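Local structure of putative electron transport related protein (Corynebacterium diphtheriae, 4PQ1) at residues E30-D35 with Y103-D108; A40-K45 with K76-G81; V125-V130 with A138-R143. The protein probably acts as a thioredoxin-like, DsbF-type thiol-disulfide oxidoreductase that exchanges disulfides with partner molecules through a CxxC motif. All coordinates share one frame; numbering follows the deposited sequence. Where two conformers were deposited one is given.

Contact 1. Residues E30-D35 with Y103-D108; sequences EGLTSD and YPSIYD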
# COMPACT_ATOMS: atom_id res chain seq x y z
N GLU A 30 -0.09 12.14 -8.34
CA GLU A 30 -1.14 12.04 -9.35
C GLU A 30 -1.96 10.78 -9.08
O GLU A 30 -1.41 9.70 -8.88
CB GLU A 30 -0.55 12.02 -10.77
CG GLU A 30 -1.61 11.89 -11.87
CD GLU A 30 -1.03 11.56 -13.25
OE1 GLU A 30 0.14 11.92 -13.52
OE2 GLU A 30 -1.75 10.95 -14.08
N GLY A 31 -3.28 10.91 -9.07
CA GLY A 31 -4.12 9.74 -8.86
C GLY A 31 -4.29 8.95 -10.14
O GLY A 31 -4.00 9.43 -11.23
N LEU A 32 -4.77 7.72 -10.00
CA LEU A 32 -5.01 6.86 -11.16
C LEU A 32 -6.41 7.10 -11.68
O LEU A 32 -6.66 7.01 -12.88
CB LEU A 32 -4.82 5.40 -10.78
CG LEU A 32 -5.08 4.34 -11.86
CD1 LEU A 32 -4.05 4.45 -12.97
CD2 LEU A 32 -5.05 2.96 -11.19
N THR A 33 -7.33 7.41 -10.77
CA THR A 33 -8.71 7.71 -11.14
C THR A 33 -9.17 9.02 -10.52
O THR A 33 -10.37 9.25 -10.37
CB THR A 33 -9.66 6.58 -10.72
OG1 THR A 33 -9.49 6.31 -9.32
CG2 THR A 33 -9.38 5.30 -11.54
N SER A 34 -8.21 9.87 -10.16
CA SER A 34 -8.49 11.18 -9.59
C SER A 34 -7.32 12.12 -9.83
O SER A 34 -6.22 11.68 -10.16
CB SER A 34 -8.78 11.07 -8.09
OG SER A 34 -9.01 12.35 -7.52
N ASP A 35 -7.55 13.42 -9.67
CA ASP A 35 -6.49 14.41 -9.85
C ASP A 35 -5.29 14.13 -8.94
O ASP A 35 -4.19 13.85 -9.42
CB ASP A 35 -7.03 15.82 -9.59
CG ASP A 35 -7.82 16.37 -10.77
OD1 ASP A 35 -7.63 15.88 -11.90
OD2 ASP A 35 -8.63 17.31 -10.56
N TYR A 103 -10.99 1.81 -4.12
CA TYR A 103 -10.02 2.63 -3.39
C TYR A 103 -9.02 3.34 -4.31
O TYR A 103 -8.76 2.87 -5.43
CB TYR A 103 -9.29 1.78 -2.35
CG TYR A 103 -8.53 0.57 -2.87
CD1 TYR A 103 -7.24 0.70 -3.37
CD2 TYR A 103 -9.09 -0.70 -2.81
CE1 TYR A 103 -6.53 -0.41 -3.82
CE2 TYR A 103 -8.39 -1.81 -3.25
CZ TYR A 103 -7.11 -1.66 -3.75
OH TYR A 103 -6.41 -2.75 -4.19
N PRO A 104 -8.48 4.49 -3.86
CA PRO A 104 -7.65 5.30 -4.75
C PRO A 104 -6.26 4.71 -4.94
O PRO A 104 -5.80 3.94 -4.08
CB PRO A 104 -7.57 6.64 -4.02
CG PRO A 104 -7.60 6.26 -2.58
CD PRO A 104 -8.48 5.03 -2.48
N SER A 105 -5.62 5.05 -6.05
CA SER A 105 -4.23 4.66 -6.30
C SER A 105 -3.43 5.88 -6.69
O SER A 105 -3.92 6.74 -7.42
CB SER A 105 -4.12 3.59 -7.40
OG SER A 105 -4.38 2.29 -6.90
N ILE A 106 -2.20 5.96 -6.20
CA ILE A 106 -1.26 6.92 -6.73
C ILE A 106 -0.65 6.37 -8.01
O ILE A 106 -0.16 5.24 -8.04
CB ILE A 106 -0.15 7.24 -5.72
CG1 ILE A 106 -0.76 7.90 -4.49
CG2 ILE A 106 0.92 8.11 -6.36
CD1 ILE A 106 0.26 8.31 -3.48
N TYR A 107 -0.70 7.15 -9.09
CA TYR A 107 -0.08 6.71 -10.34
C TYR A 107 1.40 7.04 -10.35
O TYR A 107 1.80 8.20 -10.51
CB TYR A 107 -0.79 7.33 -11.54
CG TYR A 107 -0.25 6.85 -12.86
CD1 TYR A 107 -0.43 5.53 -13.26
CD2 TYR A 107 0.43 7.71 -13.72
CE1 TYR A 107 0.07 5.09 -14.48
CE2 TYR A 107 0.93 7.28 -14.91
CZ TYR A 107 0.74 5.96 -15.29
OH TYR A 107 1.24 5.52 -16.49
N ASP A 108 2.23 6.02 -10.20
CA ASP A 108 3.66 6.24 -9.98
C ASP A 108 4.47 5.21 -10.77
O ASP A 108 5.03 4.28 -10.19
CB ASP A 108 3.95 6.18 -8.44
CG ASP A 108 5.43 6.32 -8.09
OD1 ASP A 108 6.26 6.75 -8.92
OD2 ASP A 108 5.77 5.99 -6.92
O HOH W 1 -7.15 7.07 -7.72
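Tyr107, which gives up the most surface here, is gripped through its backbone and brushed along its ring by Glu30 and Leu32. Its amide donates a fairly straight hydrogen bond to the carbonyl of Glu30, with Tyr107 N 2.7 Å from Glu30 O. The ring, swung out anti to the Tyr107 nitrogen (chi1 -176°), meets a different neighbour at CD1 and at CD2. Leu32 CD1 packs 3.8 Å from Tyr107 CD1. On the CD2 side, the Glu30 side chain runs alongside the ring in the same direction, and Glu30 OE2 comes within 3.9 Å of Tyr107 CD2. Carboxylate and ring planes are turned 48° apart, so the two groups are not stacked. The Tyr107 hydroxyl is bonded to the backbone of Asp86.

Leu32 also works through both backbone and side chain. Leu32 N donates to Ser105 O at 2.9 Å, a more bent bond than that of Tyr107, and Leu32 CB rests 3.9 Å from Ser105 CB. Between the two bonds Gly31 lies across from Ile106 in a single beta bridge, which lays the 30-35 segment along an outermost strand of the sheet, 105-107, whose other side is hydrogen-bonded to strand 77-83. Just beyond, water 1 accepts from both Thr33 N and Ser105 N, continuing the link by one more step.

The chemistry implies a loop pinned to the strand 105-107 chiefly by main-chain bonds. The apolar Leu32 packs toward helix 89-98, and Lys89 joins the Glu30 carboxylate, by a salt bridge, and the Gly31 carbonyl, which probably favours the charged form of Glu30.

Contact 2. Residues A40-K45 with K76-G81; sequences ADYKDK and KGTVVG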
# COMPACT_ATOMS: atom_id res chain seq x y z
N ALA A 40 -2.08 12.46 3.54
CA ALA A 40 -2.48 13.51 4.48
C ALA A 40 -4.00 13.64 4.56
O ALA A 40 -4.54 14.19 5.52
CB ALA A 40 -1.85 14.84 4.08
N ASP A 41 -4.70 13.11 3.55
CA ASP A 41 -6.16 13.10 3.57
C ASP A 41 -6.71 12.02 4.50
O ASP A 41 -7.91 11.97 4.74
CB ASP A 41 -6.72 12.90 2.16
CG ASP A 41 -6.54 14.12 1.28
OD1 ASP A 41 -6.37 15.23 1.83
OD2 ASP A 41 -6.59 13.97 0.04
N TYR A 42 -5.83 11.18 5.03
CA TYR A 42 -6.26 10.13 5.96
C TYR A 42 -5.52 10.21 7.30
O TYR A 42 -5.26 9.19 7.94
CB TYR A 42 -6.06 8.76 5.32
CG TYR A 42 -6.53 8.75 3.87
CD1 TYR A 42 -7.87 8.63 3.56
CD2 TYR A 42 -5.62 8.90 2.83
CE1 TYR A 42 -8.31 8.63 2.22
CE2 TYR A 42 -6.04 8.91 1.50
CZ TYR A 42 -7.39 8.78 1.20
OH TYR A 42 -7.80 8.79 -0.12
N LYS A 43 -5.17 11.42 7.70
CA LYS A 43 -4.53 11.65 9.00
C LYS A 43 -5.35 11.02 10.11
O LYS A 43 -6.57 11.10 10.10
CB LYS A 43 -4.36 13.15 9.26
CG LYS A 43 -3.62 13.47 10.54
CD LYS A 43 -3.62 14.97 10.81
CE LYS A 43 -2.81 15.32 12.05
NZ LYS A 43 -1.36 15.08 11.83
N ASP A 44 -4.66 10.36 11.04
CA ASP A 44 -5.27 9.69 12.19
C ASP A 44 -6.15 8.51 11.79
O ASP A 44 -6.91 7.97 12.60
CB ASP A 44 -6.06 10.71 13.03
CG ASP A 44 -5.17 11.81 13.58
OD1 ASP A 44 -4.16 11.48 14.25
OD2 ASP A 44 -5.44 13.01 13.30
N LYS A 45 -6.02 8.10 10.53
CA LYS A 45 -6.73 6.92 10.04
C LYS A 45 -5.74 5.83 9.64
O LYS A 45 -4.60 6.11 9.24
CB LYS A 45 -7.62 7.29 8.87
CG LYS A 45 -8.68 8.34 9.15
CD LYS A 45 -9.88 7.74 9.87
CE LYS A 45 -11.09 8.66 9.78
NZ LYS A 45 -12.15 8.28 10.76
N LYS A 76 -12.74 3.75 9.53
CA LYS A 76 -11.51 3.76 10.30
C LYS A 76 -10.25 3.91 9.45
O LYS A 76 -9.17 4.16 9.98
CB LYS A 76 -11.43 2.48 11.12
CG LYS A 76 -12.66 2.27 12.00
CD LYS A 76 -12.91 3.50 12.87
CE LYS A 76 -13.78 3.16 14.08
NZ LYS A 76 -15.11 2.66 13.67
N GLY A 77 -10.39 3.75 8.14
CA GLY A 77 -9.25 3.88 7.25
C GLY A 77 -9.52 3.58 5.79
O GLY A 77 -10.65 3.70 5.31
N THR A 78 -8.47 3.17 5.08
CA THR A 78 -8.51 3.05 3.63
C THR A 78 -7.33 2.25 3.11
O THR A 78 -6.26 2.21 3.73
CB THR A 78 -8.50 4.44 2.95
OG1 THR A 78 -8.82 4.31 1.56
CG2 THR A 78 -7.12 5.08 3.06
N VAL A 79 -7.51 1.61 1.96
CA VAL A 79 -6.38 1.11 1.19
C VAL A 79 -5.98 2.23 0.23
O VAL A 79 -6.83 2.98 -0.24
CB VAL A 79 -6.73 -0.18 0.40
CG1 VAL A 79 -5.56 -0.63 -0.47
CG2 VAL A 79 -7.13 -1.31 1.37
N VAL A 80 -4.68 2.38 -0.01
CA VAL A 80 -4.18 3.27 -1.06
C VAL A 80 -3.20 2.53 -1.95
O VAL A 80 -2.17 2.06 -1.49
CB VAL A 80 -3.48 4.50 -0.49
CG1 VAL A 80 -2.88 5.31 -1.63
CG2 VAL A 80 -4.47 5.34 0.30
N GLY A 81 -3.53 2.40 -3.23
CA GLY A 81 -2.68 1.67 -4.13
C GLY A 81 -1.56 2.54 -4.62
O GLY A 81 -1.70 3.77 -4.74
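Tyr42 and Lys45 carry the first segment's side of this contact, meeting Thr78, Val80 and the backbone around Gly77. Asp41, in a 3-10 segment, lays its CB over the centre of one face of the Tyr42 ring, 4.1 Å above the plane. The opposite face takes the methyl of Thr78 in a CH-pi contact, Thr78 CG2 standing 3.7 Å from the centroid of the Tyr42 ring and 14° off its normal. The ring is thus sandwiched between two aliphatic carbons.

Thr78 can offer that methyl because its hydroxyl is turned anti to the backbone nitrogen (chi1 -168°), where Thr78 OG1 donates to Val79 O at 3.0 Å from above the carbonyl plane. Farther out on the ring, Tyr42 CE2 lies 4.1 Å from Val80 CG2.

From Tyr42 to Lys45 the chain makes a type II beta turn, closed by Lys45 N donating to Tyr42 O at 2.9 Å; His135 also hydrogen-bonds to that carbonyl. The turn delivers Lys45, whose CB comes 4.1 Å from Gly77 CA. Its chain bends at chi2 (-79°), carrying Lys45 CD to 3.7 Å from Lys76 O, and NZ makes a weak bond to the Asp75 carbonyl.

The meeting is therefore mostly one of carbon surfaces. Strand 77-83 is hydrogen-bonded to its parallel neighbour 46-52, which follows the turn directly; helices 57-61 and 63-73 join the two in a beta-alpha-beta crossover of the thioredoxin-like fold. His70 of helix 63-73 bonds to the Val79 amide. Tyr42 in addition touches Val47 of strand 46-52 and Pro104, on the approach to strand 105-107.

Contact 3. Residues V125-V130 with A138-R143; sequences VPTTIV and AAVFLR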
# COMPACT_ATOMS: atom_id res chain seq x y z
N VAL A 125 7.07 -6.34 -6.19
CA VAL A 125 5.67 -6.03 -6.46
C VAL A 125 4.93 -7.36 -6.58
O VAL A 125 5.33 -8.21 -7.37
CB VAL A 125 5.48 -5.21 -7.76
CG1 VAL A 125 4.00 -4.93 -8.00
CG2 VAL A 125 6.22 -3.91 -7.67
N PRO A 126 3.85 -7.54 -5.80
CA PRO A 126 3.31 -6.51 -4.90
C PRO A 126 4.07 -6.39 -3.57
O PRO A 126 4.83 -7.29 -3.20
CB PRO A 126 1.88 -7.00 -4.68
CG PRO A 126 2.01 -8.49 -4.70
CD PRO A 126 3.10 -8.80 -5.70
N THR A 127 3.91 -5.25 -2.92
CA THR A 127 4.35 -5.01 -1.55
C THR A 127 3.17 -4.39 -0.83
O THR A 127 2.46 -3.54 -1.41
CB THR A 127 5.57 -4.07 -1.46
OG1 THR A 127 6.74 -4.75 -1.93
CG2 THR A 127 5.83 -3.56 0.03
N THR A 128 2.93 -4.81 0.40
CA THR A 128 1.87 -4.21 1.19
C THR A 128 2.40 -3.68 2.51
O THR A 128 3.07 -4.40 3.26
CB THR A 128 0.74 -5.20 1.47
OG1 THR A 128 0.16 -5.60 0.23
CG2 THR A 128 -0.33 -4.54 2.33
N ILE A 129 2.11 -2.42 2.79
CA ILE A 129 2.52 -1.83 4.06
C ILE A 129 1.31 -1.37 4.86
O ILE A 129 0.53 -0.54 4.39
CB ILE A 129 3.48 -0.67 3.86
CG1 ILE A 129 4.70 -1.14 3.08
CG2 ILE A 129 3.87 -0.08 5.22
CD1 ILE A 129 5.63 -0.04 2.67
N VAL A 130 1.17 -1.91 6.07
CA VAL A 130 0.07 -1.49 6.93
C VAL A 130 0.57 -0.39 7.86
O VAL A 130 1.45 -0.63 8.68
CB VAL A 130 -0.50 -2.66 7.77
CG1 VAL A 130 -1.70 -2.19 8.56
CG2 VAL A 130 -0.90 -3.83 6.87
N ALA A 138 3.30 -0.84 10.71
CA ALA A 138 3.14 -1.88 11.72
C ALA A 138 3.53 -3.22 11.12
O ALA A 138 3.85 -4.17 11.84
CB ALA A 138 1.71 -1.91 12.21
N ALA A 139 3.48 -3.29 9.80
CA ALA A 139 3.82 -4.51 9.08
C ALA A 139 4.21 -4.18 7.65
O ALA A 139 3.60 -3.33 7.02
CB ALA A 139 2.64 -5.49 9.11
N VAL A 140 5.25 -4.85 7.15
CA VAL A 140 5.59 -4.79 5.74
C VAL A 140 5.61 -6.19 5.14
O VAL A 140 6.28 -7.08 5.65
CB VAL A 140 6.96 -4.12 5.51
CG1 VAL A 140 7.29 -4.10 3.99
CG2 VAL A 140 6.97 -2.71 6.13
N PHE A 141 4.86 -6.37 4.06
CA PHE A 141 4.77 -7.67 3.39
C PHE A 141 5.44 -7.62 2.03
O PHE A 141 4.99 -6.89 1.14
CB PHE A 141 3.30 -8.09 3.22
CG PHE A 141 2.59 -8.38 4.52
CD1 PHE A 141 2.69 -9.63 5.10
CD2 PHE A 141 1.81 -7.41 5.14
CE1 PHE A 141 2.04 -9.91 6.30
CE2 PHE A 141 1.16 -7.69 6.32
CZ PHE A 141 1.27 -8.94 6.91
N LEU A 142 6.52 -8.39 1.87
CA LEU A 142 7.26 -8.44 0.61
C LEU A 142 6.80 -9.66 -0.19
O LEU A 142 7.60 -10.47 -0.66
CB LEU A 142 8.77 -8.49 0.86
CG LEU A 142 9.28 -7.34 1.74
CD1 LEU A 142 10.76 -7.51 2.06
CD2 LEU A 142 9.01 -5.97 1.10
N ARG A 143 5.49 -9.76 -0.34
CA ARG A 143 4.87 -10.91 -0.92
C ARG A 143 3.42 -10.55 -1.11
O ARG A 143 2.94 -9.58 -0.54
CB ARG A 143 5.02 -12.15 -0.04
CG ARG A 143 4.45 -12.00 1.36
CD ARG A 143 4.22 -13.37 1.98
NE ARG A 143 3.78 -13.32 3.37
CZ ARG A 143 2.52 -13.37 3.76
NH1 ARG A 143 1.55 -13.47 2.87
NH2 ARG A 143 2.21 -13.33 5.06
O HOH W 2 1.11 -7.79 -1.04
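Thr128 and Phe141 form an antiparallel hydrogen-bonded pair at the heart of this beta hairpin, in which segments 127-130 and 139-141 run 172° apart in direction. Phe141 N donates to Thr128 O at 2.8 Å, and Thr128 N answers with a bond to Phe141 O at 3.0 Å. Farther along, Val130 N reaches Ala139 O, and Ala138 N donates almost straight to Val130 O at 2.8 Å. Both alanines thus stand opposite Val130, a classic beta bulge. Weaker CA-H...O contacts fill in the ladder, as where Thr127 CA lies 3.3 Å from Phe141 O.

Apolar contacts divide between the two faces of the sheet. On one, Ile129 and Val140 lie side by side across a non-hydrogen-bonded pair, Ile129 CG1 being 4.0 Å from Val140 CG1. On the other are Thr128, Val130, Ala139 and Phe141; the phenyl ring is turned so that Val130 CG2 meets it at the edge, 4.4 Å from Phe141 CE2.

Polar groups gather at the open end of the hairpin, away from its turn. Water 2 accepts from Thr128 OG1 and donates to Arg143 O, bridging the segments, while Asn50 also bonds to the threonine hydroxyl. One face of the Arg143 guanidinium covers Phe141 CD1, which is 3.7 Å from its plane, and Glu13 and Asp149 hold that group by salt bridges.

Pro126, preceded by a cis peptide bond, touches Pro58 and Cys59 of helix 57-61, as the cis-proline beside the CxxC does in thioredoxin folds. Strand 127-131 is flanked by strands 46-52 and 137-141, and the latter pairs in turn with strand 13-15. Leu150 and Val153 of helix 147-156 cover the face bearing Thr128, Val130 and Phe141.

In the fold
All three contacts reach one mixed sheet of thioredoxin type, from its edge strand 105-107 to the hairpin beyond its middle. Contacts 1 and 2, with centres 14 Å apart, touch directly: Ile106 N probably donates to Gly81 O at 2.7 Å, and Gly81 N to Pro104 O, zipping strand 105-107 to strand 77-83. Contact 3 stands apart, its centre 19 Å from that of contact 1 and 16 Å from that of contact 2; strand 46-52 lies between. Contact 3 borders the Cys56-Cys59 disulfide, Val125 and the cis-proline Pro126 both touching Cys59, whereas contacts 1 and 2 lay the 30-35 and 40-45 segments against strands 105-107 and 77-83, in the other half of the sheet.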